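Galactose-1-phosphate uridylyltransferase (PDB 6K9Z) probably catalyses transfer of uridylyl groups between UDP-sugars and hexose 1-phosphates, and binds UDP, zinc and an iron(III) ion. Local coordinates at residues C173-K178 and K191-F196; L183-R188 and A227-I232; V204-K209 and F267-M272. The protein carries 1 engineered substitution. All blocks are in the same frame, centred on the assembly; numbering follows the deposited sequence.

Contact 1. Residues C173-K178 and K191-F196; sequences CRIVEK and KAFVPF. With ZN (zinc ion), chain D.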
loop_
_atom_site.group_PDB
_atom_site.type_symbol
_atom_site.label_atom_id
_atom_site.label_comp_id
_atom_site.label_asym_id
_atom_site.label_seq_id
_atom_site.Cartn_x
_atom_site.Cartn_y
_atom_site.Cartn_z
ATOM N N CYS A 173 -15.171 13.485 14.870
ATOM C CA CYS A 173 -15.351 14.316 16.092
ATOM C C CYS A 173 -15.477 13.342 17.303
ATOM O O CYS A 173 -14.897 13.599 18.424
ATOM C CB CYS A 173 -16.580 15.219 15.962
ATOM S SG CYS A 173 -16.217 16.810 15.136
ATOM N N ARG A 174 -16.271 12.297 17.116
ATOM C CA ARG A 174 -16.571 11.305 18.205
ATOM C C ARG A 174 -15.261 10.609 18.600
ATOM O O ARG A 174 -14.992 10.458 19.777
ATOM C CB ARG A 174 -17.652 10.350 17.716
ATOM C CG ARG A 174 -18.964 11.045 17.361
ATOM C CD ARG A 174 -19.771 11.442 18.591
ATOM N NE ARG A 174 -19.738 10.391 19.614
ATOM C CZ ARG A 174 -20.253 9.147 19.509
ATOM N NH1 ARG A 174 -20.846 8.749 18.393
ATOM N NH2 ARG A 174 -20.155 8.301 20.533
ATOM N N ILE A 175 -14.473 10.191 17.626
ATOM C CA ILE A 175 -13.175 9.506 17.888
ATOM C C ILE A 175 -12.213 10.452 18.633
ATOM O O ILE A 175 -11.651 10.081 19.702
ATOM C CB ILE A 175 -12.606 8.936 16.583
ATOM C CG1 ILE A 175 -13.423 7.749 16.088
ATOM C CG2 ILE A 175 -11.144 8.569 16.801
ATOM C CD1 ILE A 175 -13.064 7.252 14.697
ATOM N N VAL A 176 -12.110 11.706 18.158
ATOM C CA VAL A 176 -11.154 12.674 18.753
ATOM C C VAL A 176 -11.557 12.912 20.213
ATOM O O VAL A 176 -10.660 12.945 21.050
ATOM C CB VAL A 176 -11.133 13.978 17.930
ATOM C CG1 VAL A 176 -10.371 15.080 18.641
ATOM C CG2 VAL A 176 -10.584 13.739 16.529
ATOM N N GLU A 177 -12.856 13.017 20.511
ATOM C CA GLU A 177 -13.338 13.325 21.889
ATOM C C GLU A 177 -12.945 12.156 22.803
ATOM O O GLU A 177 -12.595 12.453 23.959
ATOM C CB GLU A 177 -14.832 13.658 21.924
ATOM C CG GLU A 177 -15.415 13.705 23.334
ATOM C CD GLU A 177 -14.855 14.776 24.272
ATOM O OE1 GLU A 177 -14.060 15.636 23.803
ATOM O OE2 GLU A 177 -15.183 14.766 25.475
ATOM N N LYS A 178 -13.150 10.917 22.349
ATOM C CA LYS A 178 -12.897 9.670 23.126
ATOM C C LYS A 178 -11.414 9.385 23.407
ATOM O O LYS A 178 -11.121 8.825 24.477
ATOM C CB LYS A 178 -13.557 8.469 22.442
ATOM C CG LYS A 178 -15.078 8.467 22.450
ATOM C CD LYS A 178 -15.673 7.103 22.190
ATOM C CE LYS A 178 -17.185 7.088 22.272
ATOM N NZ LYS A 178 -17.657 7.273 23.664
ATOM N N LYS A 191 -5.087 17.119 18.839
ATOM C CA LYS A 191 -4.834 15.859 19.545
ATOM C C LYS A 191 -4.076 14.943 18.574
ATOM O O LYS A 191 -4.532 14.765 17.417
ATOM C CB LYS A 191 -6.156 15.163 19.871
ATOM C CG LYS A 191 -6.848 15.610 21.097
ATOM C CD LYS A 191 -7.725 14.401 21.610
ATOM C CE LYS A 191 -8.311 14.666 22.950
ATOM N NZ LYS A 191 -9.172 13.548 23.381
ATOM N N ALA A 192 -3.004 14.345 19.053
ATOM C CA ALA A 192 -2.225 13.311 18.348
ATOM C C ALA A 192 -2.357 11.994 19.119
ATOM O O ALA A 192 -2.096 11.987 20.318
ATOM C CB ALA A 192 -0.792 13.772 18.350
ATOM N N PHE A 193 -2.804 10.936 18.469
ATOM C CA PHE A 193 -3.110 9.649 19.133
ATOM C C PHE A 193 -2.746 8.534 18.167
ATOM O O PHE A 193 -2.762 8.725 16.938
ATOM C CB PHE A 193 -4.566 9.592 19.624
ATOM C CG PHE A 193 -5.591 9.741 18.528
ATOM C CD1 PHE A 193 -6.050 8.638 17.837
ATOM C CD2 PHE A 193 -6.071 10.995 18.161
ATOM C CE1 PHE A 193 -6.989 8.770 16.834
ATOM C CE2 PHE A 193 -6.979 11.118 17.118
ATOM C CZ PHE A 193 -7.466 10.000 16.488
ATOM N N VAL A 194 -2.467 7.361 18.721
ATOM C CA VAL A 194 -2.377 6.134 17.911
ATOM C C VAL A 194 -3.812 5.672 17.697
ATOM O O VAL A 194 -4.549 5.442 18.670
ATOM C CB VAL A 194 -1.512 5.059 18.576
ATOM C CG1 VAL A 194 -1.539 3.809 17.741
ATOM C CG2 VAL A 194 -0.080 5.551 18.769
ATOM N N PRO A 195 -4.328 5.569 16.459
ATOM C CA PRO A 195 -5.696 5.088 16.310
ATOM C C PRO A 195 -5.857 3.619 16.723
ATOM O O PRO A 195 -4.896 2.829 16.604
ATOM C CB PRO A 195 -5.966 5.207 14.811
ATOM C CG PRO A 195 -4.613 5.299 14.164
ATOM C CD PRO A 195 -3.700 5.935 15.189
ATOM N N PHE A 196 -7.056 3.265 17.174
ATOM C CA PHE A 196 -7.429 1.854 17.477
ATOM C C PHE A 196 -7.103 0.957 16.283
ATOM O O PHE A 196 -6.630 -0.170 16.431
ATOM C CB PHE A 196 -8.902 1.739 17.835
ATOM C CG PHE A 196 -9.291 0.355 18.289
ATOM C CD1 PHE A 196 -9.027 -0.062 19.577
ATOM C CD2 PHE A 196 -9.969 -0.508 17.451
ATOM C CE1 PHE A 196 -9.364 -1.330 20.006
ATOM C CE2 PHE A 196 -10.334 -1.779 17.892
ATOM C CZ PHE A 196 -10.069 -2.165 19.189
HETATM ZN ZN ZN D . -15.593 16.345 12.955
#
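The helix of 173-178 crosses the strand of 191-193 almost perpendicularly, with axes 9.7 Å apart and N-to-C directions 82° from each other; the CA atoms of Val176 and Lys191 are the nearest pair near that end, 7.1 Å apart. This is a helix laid across the antiparallel half-barrel sheet of the C-terminal HIT-clan domain, and its main polar link runs from a strand side chain to a carbonyl in the helix's last turn. Lys191 leaves the strand with CG opposite its carbonyl carbon (chi1 -84°) and then runs extended, which carries NZ across to the helix. There NZ donates to Val176 O at 2.8 Å, almost in line with the carbonyl bond (162°), and a second bond to Glu179 O, just past the helix, holds the same ammonium. A lysine donating to carbonyls in and just beyond the last helical turn meets the negative end of the helix dipole, which probably stabilises its charge; Glu180 adds only a long, weak ion pair. The aliphatic part of the lysine also packs, Lys191 CD lying 4.0 Å from Val176 CG1.

Beside it, the far end of the Phe193 ring faces methyls of both Ile175 and Val176. The Ile175 and Phe193 side chains meet at about a right angle, and both isoleucine and valine methyls approach the ring obliquely. At the start of the segment, Cys173 belongs to a Cys2His2 zinc site completed by Cys170, His211 and His264. Ile175 also packs on Tyr68 of the second subunit. The nearest ring contact across the two segments is Ile175 CG2 to Phe193 CZ, 4.0 Å.

Contact 2. Residues L183-R188 and A227-I232; sequences LVFQNR and AEALKI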
loop_
_atom_site.group_PDB
_atom_site.type_symbol
_atom_site.label_atom_id
_atom_site.label_comp_id
_atom_site.label_asym_id
_atom_site.label_seq_id
_atom_site.Cartn_x
_atom_site.Cartn_y
_atom_site.Cartn_z
ATOM N N LEU A 183 -3.610 8.570 23.527
ATOM C CA LEU A 183 -3.216 9.959 23.191
ATOM C C LEU A 183 -1.709 10.044 23.417
ATOM O O LEU A 183 -1.272 9.579 24.478
ATOM C CB LEU A 183 -3.989 10.911 24.113
ATOM C CG LEU A 183 -3.900 12.404 23.795
ATOM C CD1 LEU A 183 -4.411 12.746 22.398
ATOM C CD2 LEU A 183 -4.738 13.190 24.793
ATOM N N VAL A 184 -0.937 10.620 22.515
ATOM C CA VAL A 184 0.521 10.799 22.749
ATOM C C VAL A 184 0.826 12.281 23.031
ATOM O O VAL A 184 1.811 12.543 23.719
ATOM C CB VAL A 184 1.369 10.241 21.610
ATOM C CG1 VAL A 184 1.143 8.748 21.473
ATOM C CG2 VAL A 184 1.135 11.010 20.331
ATOM N N PHE A 185 0.005 13.214 22.526
ATOM C CA PHE A 185 0.240 14.661 22.707
ATOM C C PHE A 185 -1.050 15.411 22.434
ATOM O O PHE A 185 -1.854 15.018 21.565
ATOM C CB PHE A 185 1.391 15.151 21.830
ATOM C CG PHE A 185 1.569 16.643 21.889
ATOM C CD1 PHE A 185 2.152 17.229 22.999
ATOM C CD2 PHE A 185 1.139 17.478 20.863
ATOM C CE1 PHE A 185 2.323 18.606 23.084
ATOM C CE2 PHE A 185 1.235 18.862 20.993
ATOM C CZ PHE A 185 1.842 19.422 22.095
ATOM N N GLN A 186 -1.253 16.522 23.147
ATOM C CA GLN A 186 -2.338 17.436 22.769
ATOM C C GLN A 186 -1.932 18.827 23.184
ATOM O O GLN A 186 -1.113 19.009 24.104
ATOM C CB GLN A 186 -3.666 17.003 23.382
ATOM C CG GLN A 186 -3.728 17.269 24.892
ATOM C CD GLN A 186 -5.040 16.790 25.453
ATOM O OE1 GLN A 186 -6.092 17.134 24.933
ATOM N NE2 GLN A 186 -4.976 15.981 26.512
ATOM N N ASN A 187 -2.488 19.779 22.454
ATOM C CA ASN A 187 -2.381 21.219 22.785
ATOM C C ASN A 187 -3.799 21.810 22.753
ATOM O O ASN A 187 -4.800 21.060 22.778
ATOM C CB ASN A 187 -1.264 21.958 22.045
ATOM C CG ASN A 187 -1.411 21.942 20.542
ATOM O OD1 ASN A 187 -2.513 21.803 20.028
ATOM N ND2 ASN A 187 -0.304 22.098 19.840
ATOM N N ARG A 188 -3.900 23.125 22.746
ATOM C CA ARG A 188 -5.258 23.711 22.809
ATOM C C ARG A 188 -6.033 23.365 21.554
ATOM O O ARG A 188 -7.254 23.432 21.671
ATOM C CB ARG A 188 -5.197 25.229 22.961
ATOM C CG ARG A 188 -4.670 25.634 24.322
ATOM C CD ARG A 188 -4.476 27.109 24.443
ATOM N NE ARG A 188 -4.133 27.419 25.814
ATOM C CZ ARG A 188 -4.204 28.624 26.339
ATOM N NH1 ARG A 188 -4.537 29.635 25.558
ATOM N NH2 ARG A 188 -3.948 28.844 27.627
ATOM N N ALA A 227 1.893 23.362 13.902
ATOM C CA ALA A 227 3.359 23.299 13.805
ATOM C C ALA A 227 3.910 22.602 15.058
ATOM O O ALA A 227 4.791 21.733 14.947
ATOM C CB ALA A 227 3.942 24.649 13.616
ATOM N N GLU A 228 3.383 22.920 16.241
ATOM C CA GLU A 228 3.876 22.324 17.508
ATOM C C GLU A 228 3.565 20.817 17.523
ATOM O O GLU A 228 4.476 19.979 17.849
ATOM C CB GLU A 228 3.296 23.054 18.702
ATOM C CG GLU A 228 3.708 22.426 20.023
ATOM C CD GLU A 228 3.240 23.234 21.204
ATOM O OE1 GLU A 228 2.060 23.145 21.558
ATOM O OE2 GLU A 228 4.031 24.049 21.701
ATOM N N ALA A 229 2.338 20.444 17.168
ATOM C CA ALA A 229 1.934 19.034 17.223
ATOM C C ALA A 229 2.800 18.224 16.248
ATOM O O ALA A 229 3.222 17.107 16.597
ATOM C CB ALA A 229 0.463 18.868 16.939
ATOM N N LEU A 230 3.049 18.745 15.057
ATOM C CA LEU A 230 3.916 18.069 14.068
ATOM C C LEU A 230 5.345 17.982 14.612
ATOM O O LEU A 230 5.932 16.891 14.593
ATOM C CB LEU A 230 3.887 18.839 12.749
ATOM C CG LEU A 230 2.597 18.670 11.946
ATOM C CD1 LEU A 230 2.561 19.611 10.740
ATOM C CD2 LEU A 230 2.473 17.225 11.512
ATOM N N LYS A 231 5.893 19.068 15.109
ATOM C CA LYS A 231 7.275 19.063 15.604
ATOM C C LYS A 231 7.403 18.028 16.712
ATOM O O LYS A 231 8.388 17.256 16.709
ATOM C CB LYS A 231 7.665 20.464 16.074
ATOM C CG LYS A 231 9.080 20.580 16.580
ATOM C CD LYS A 231 9.516 22.028 16.864
ATOM C CE LYS A 231 10.864 22.125 17.544
ATOM N NZ LYS A 231 11.948 21.712 16.646
ATOM N N ILE A 232 6.523 18.091 17.712
ATOM C CA ILE A 232 6.693 17.244 18.922
ATOM C C ILE A 232 6.457 15.771 18.545
ATOM O O ILE A 232 7.203 14.922 19.064
ATOM C CB ILE A 232 5.800 17.771 20.053
ATOM C CG1 ILE A 232 6.403 19.106 20.524
ATOM C CG2 ILE A 232 5.717 16.759 21.180
ATOM C CD1 ILE A 232 5.569 19.866 21.520
#
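Two torsions bring the partners together: Phe185 holds CG opposite its backbone N (chi1 174°), sending the ring from the strand toward the helix, and Glu228 does likewise before running extended past the ring to Asn187. The Phe185 ring is met in three ways. Ile232 CG2 lies over one face, 4.3 Å from the centroid and 21° off the normal, a CH-pi contact, while Ile232 CD1 reaches Phe185 CZ at 3.8 Å. Ala229 comes in obliquely, its CA 3.8 Å from Phe185 CE2. Glu228 OE1 sits at the edge in the ring plane, 3.8 Å from Phe185 CZ, with the carboxylate plane perpendicular to the ring.

The same oxygen accepts a hydrogen bond from Asn187 ND2 at 3.1 Å (157° at the hydrogen), on its anti side and somewhat out of the carboxylate plane. Asn187 ND2 also donates to Asp225 O, and Asn187 OD1 accepts from Asn189 N, so the amide is held at both ends. With an alanine here in place of Glu228 the carboxylate is gone, and Asn187 ND2 would probably keep Asp225 O but lose its other acceptor, while the Phe185 edge loses its neighbour.

Strand 183-186, with a classic beta bulge where Val184 and Phe185 both face Ala192, is one of the two outermost strands of its sheet within this chain. Helix 220-240 lies across several strands, Ala229 also touching Trp190 of 190-193 and Ile206 of 202-208, while Leu309 of helix 298-309 touches Phe185 and Ile232.

Contact 3. Residues V204-K209 and F267-M272; sequences VHIYPK and FEIYGM. With FE (Fe (III) ion), chain E.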
loop_
_atom_site.group_PDB
_atom_site.type_symbol
_atom_site.label_atom_id
_atom_site.label_comp_id
_atom_site.label_asym_id
_atom_site.label_seq_id
_atom_site.Cartn_x
_atom_site.Cartn_y
_atom_site.Cartn_z
ATOM N N VAL A 204 0.568 7.535 14.038
ATOM C CA VAL A 204 -0.030 8.635 14.832
ATOM C C VAL A 204 -0.891 9.475 13.908
ATOM O O VAL A 204 -0.428 9.856 12.797
ATOM C CB VAL A 204 1.066 9.451 15.543
ATOM C CG1 VAL A 204 0.409 10.584 16.344
ATOM C CG2 VAL A 204 1.951 8.636 16.437
ATOM N N HIS A 205 -2.138 9.729 14.315
ATOM C CA HIS A 205 -3.050 10.654 13.591
ATOM C C HIS A 205 -3.148 11.955 14.376
ATOM O O HIS A 205 -3.243 11.891 15.649
ATOM C CB HIS A 205 -4.398 9.995 13.394
ATOM C CG HIS A 205 -4.391 8.876 12.421
ATOM N ND1 HIS A 205 -5.540 8.385 11.894
ATOM C CD2 HIS A 205 -3.363 8.135 11.938
ATOM C CE1 HIS A 205 -5.240 7.368 11.109
ATOM N NE2 HIS A 205 -3.898 7.181 11.134
ATOM N N ILE A 206 -3.104 13.077 13.677
ATOM C CA ILE A 206 -3.128 14.410 14.316
ATOM C C ILE A 206 -4.410 15.078 13.800
ATOM O O ILE A 206 -4.506 15.438 12.583
ATOM C CB ILE A 206 -1.836 15.190 14.075
ATOM C CG1 ILE A 206 -0.617 14.360 14.536
ATOM C CG2 ILE A 206 -1.862 16.557 14.750
ATOM C CD1 ILE A 206 0.739 15.032 14.373
ATOM N N TYR A 207 -5.318 15.353 14.722
ATOM C CA TYR A 207 -6.637 15.940 14.387
ATOM C C TYR A 207 -6.834 17.265 15.080
ATOM O O TYR A 207 -6.413 17.449 16.227
ATOM C CB TYR A 207 -7.800 15.085 14.866
ATOM C CG TYR A 207 -8.228 13.962 13.956
ATOM C CD1 TYR A 207 -7.610 12.715 13.990
ATOM C CD2 TYR A 207 -9.342 14.108 13.158
ATOM C CE1 TYR A 207 -8.070 11.672 13.198
ATOM C CE2 TYR A 207 -9.806 13.088 12.364
ATOM C CZ TYR A 207 -9.188 11.855 12.394
ATOM O OH TYR A 207 -9.694 10.866 11.591
ATOM N N PRO A 208 -7.518 18.207 14.415
ATOM C CA PRO A 208 -7.922 19.432 15.101
ATOM C C PRO A 208 -9.100 19.104 16.028
ATOM O O PRO A 208 -9.969 18.262 15.711
ATOM C CB PRO A 208 -8.308 20.355 13.937
ATOM C CG PRO A 208 -8.871 19.405 12.887
ATOM C CD PRO A 208 -8.074 18.115 13.061
ATOM N N LYS A 209 -9.104 19.768 17.192
ATOM C CA LYS A 209 -10.166 19.558 18.194
ATOM C C LYS A 209 -11.465 20.192 17.675
ATOM O O LYS A 209 -12.518 19.703 18.047
ATOM C CB LYS A 209 -9.716 20.156 19.526
ATOM C CG LYS A 209 -8.696 19.288 20.250
ATOM C CD LYS A 209 -8.064 19.971 21.461
ATOM C CE LYS A 209 -7.301 18.992 22.329
ATOM N NZ LYS A 209 -6.945 19.586 23.646
ATOM N N PHE A 267 -3.810 14.680 9.832
ATOM C CA PHE A 267 -2.524 14.180 9.332
ATOM C C PHE A 267 -2.372 12.727 9.783
ATOM O O PHE A 267 -2.648 12.438 10.959
ATOM C CB PHE A 267 -1.366 15.042 9.794
ATOM C CG PHE A 267 -1.355 16.418 9.179
ATOM C CD1 PHE A 267 -2.161 17.421 9.716
ATOM C CD2 PHE A 267 -0.583 16.696 8.077
ATOM C CE1 PHE A 267 -2.128 18.710 9.183
ATOM C CE2 PHE A 267 -0.525 17.986 7.579
ATOM C CZ PHE A 267 -1.359 18.962 8.060
ATOM N N GLU A 268 -2.010 11.837 8.846
ATOM C CA GLU A 268 -1.616 10.459 9.220
ATOM C C GLU A 268 -0.095 10.392 9.089
ATOM O O GLU A 268 0.446 10.764 8.038
ATOM C CB GLU A 268 -2.363 9.387 8.439
ATOM C CG GLU A 268 -3.862 9.499 8.500
ATOM C CD GLU A 268 -4.631 8.339 7.932
ATOM O OE1 GLU A 268 -5.813 8.215 8.275
ATOM O OE2 GLU A 268 -4.047 7.608 7.113
ATOM N N ILE A 269 0.555 9.853 10.116
ATOM C CA ILE A 269 2.003 9.612 10.083
ATOM C C ILE A 269 2.232 8.106 10.279
ATOM O O ILE A 269 1.765 7.561 11.308
ATOM C CB ILE A 269 2.704 10.456 11.157
ATOM C CG1 ILE A 269 2.544 11.960 10.984
ATOM C CG2 ILE A 269 4.167 10.100 11.209
ATOM C CD1 ILE A 269 2.806 12.718 12.280
ATOM N N TYR A 270 2.976 7.500 9.357
ATOM C CA TYR A 270 3.335 6.064 9.355
ATOM C C TYR A 270 4.828 5.996 9.610
ATOM O O TYR A 270 5.550 6.216 8.690
ATOM C CB TYR A 270 2.951 5.395 8.051
ATOM C CG TYR A 270 1.596 5.720 7.495
ATOM C CD1 TYR A 270 0.493 5.956 8.282
ATOM C CD2 TYR A 270 1.422 5.707 6.124
ATOM C CE1 TYR A 270 -0.762 6.184 7.737
ATOM C CE2 TYR A 270 0.192 5.964 5.535
ATOM C CZ TYR A 270 -0.905 6.240 6.357
ATOM O OH TYR A 270 -2.104 6.499 5.755
ATOM N N GLY A 271 5.237 5.767 10.860
ATOM C CA GLY A 271 6.633 5.451 11.192
ATOM C C GLY A 271 6.926 4.025 10.852
ATOM O O GLY A 271 6.138 3.124 11.287
ATOM N N MET A 272 7.991 3.787 10.089
ATOM C CA MET A 272 8.106 2.497 9.361
ATOM C C MET A 272 9.105 1.563 10.049
ATOM O O MET A 272 9.385 0.514 9.498
ATOM C CB MET A 272 8.419 2.705 7.878
ATOM C CG MET A 272 7.325 3.479 7.151
ATOM S SD MET A 272 5.752 2.540 7.231
ATOM C CE MET A 272 6.085 1.328 5.968
HETATM FE FE FE E . -7.602 9.118 7.206
HETATM O O HOH W 1 -8.628 7.897 8.773
#
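Glu268 and His205 sit side by side on adjacent antiparallel strands, their CA atoms 4.6 Å apart in a non-hydrogen-bonded pair, and their side chains run in the same direction. From CB, which lies 3.8 Å from His205 CD2, the Glu268 chain passes to CG, set opposite the carbonyl carbon (chi1 -54°). CG stands over the centre of the His205 imidazole, 3.6 Å from its centroid and 14° off the normal, a CH-pi contact. The extended chain then carries CD along the ring toward CE1 and NE2, and the carboxylate stacks on the imidazole with the two planes 23° apart. At the tip the oxygens divide their work. Glu268 OE1 binds the iron(III) ion at 2.3 Å and also lies 3.0 Å from His205 CE1, while Glu268 OE2 accepts a hydrogen bond from Tyr270 OH at 2.6 Å, almost in line with the bond from CD to OE2. One oxygen held by metal and the other by phenol fixes the rotation of the carboxylate. Glu156, His252 and His266 complete the protein ligands of the iron, which also binds a water. His205 is not a ligand: its NE2 is hydrogen-bonded to Glu203, and its ring backs the liganding glutamate as a second-shell wall.

The backbones pair regularly on either side of this couple, Val204 with Ile269 and Ile206 with Phe267, each pair joined by two hydrogen bonds; one is Ile206 N to Phe267 O, 2.8 Å.

On the other face of the sheet Ile206 CD1 meets Ile269 CD1 at 3.7 Å. Helix 220-240 covers that face, placing Thr233 on Val204 and Ile206 and Leu237 on Ile269. Strands 190-193 and 247-252 flank the pair in the sheet.

In the fold
All three contacts belong to the C-terminal HIT-clan range and to one antiparallel sheet, whose strands run 266-271, 202-208, 190-193 and 183-186 toward its edge. Contact 3 joins the first two of these; contacts 1 and 2 pack a helix against the last two, 171-178 on 190-193 and 220-240 on 183-186. Their centres are about 13 Å apart for contacts 1 and 2, and about 10 Å from each to contact 3. Along the chain contact 1 closes before contact 3 opens, whereas contact 2 interleaves with both. Helix 171-178, with zinc ligand Cys173, thus packs on the same sheet that supplies iron ligand Glu268 in contact 3.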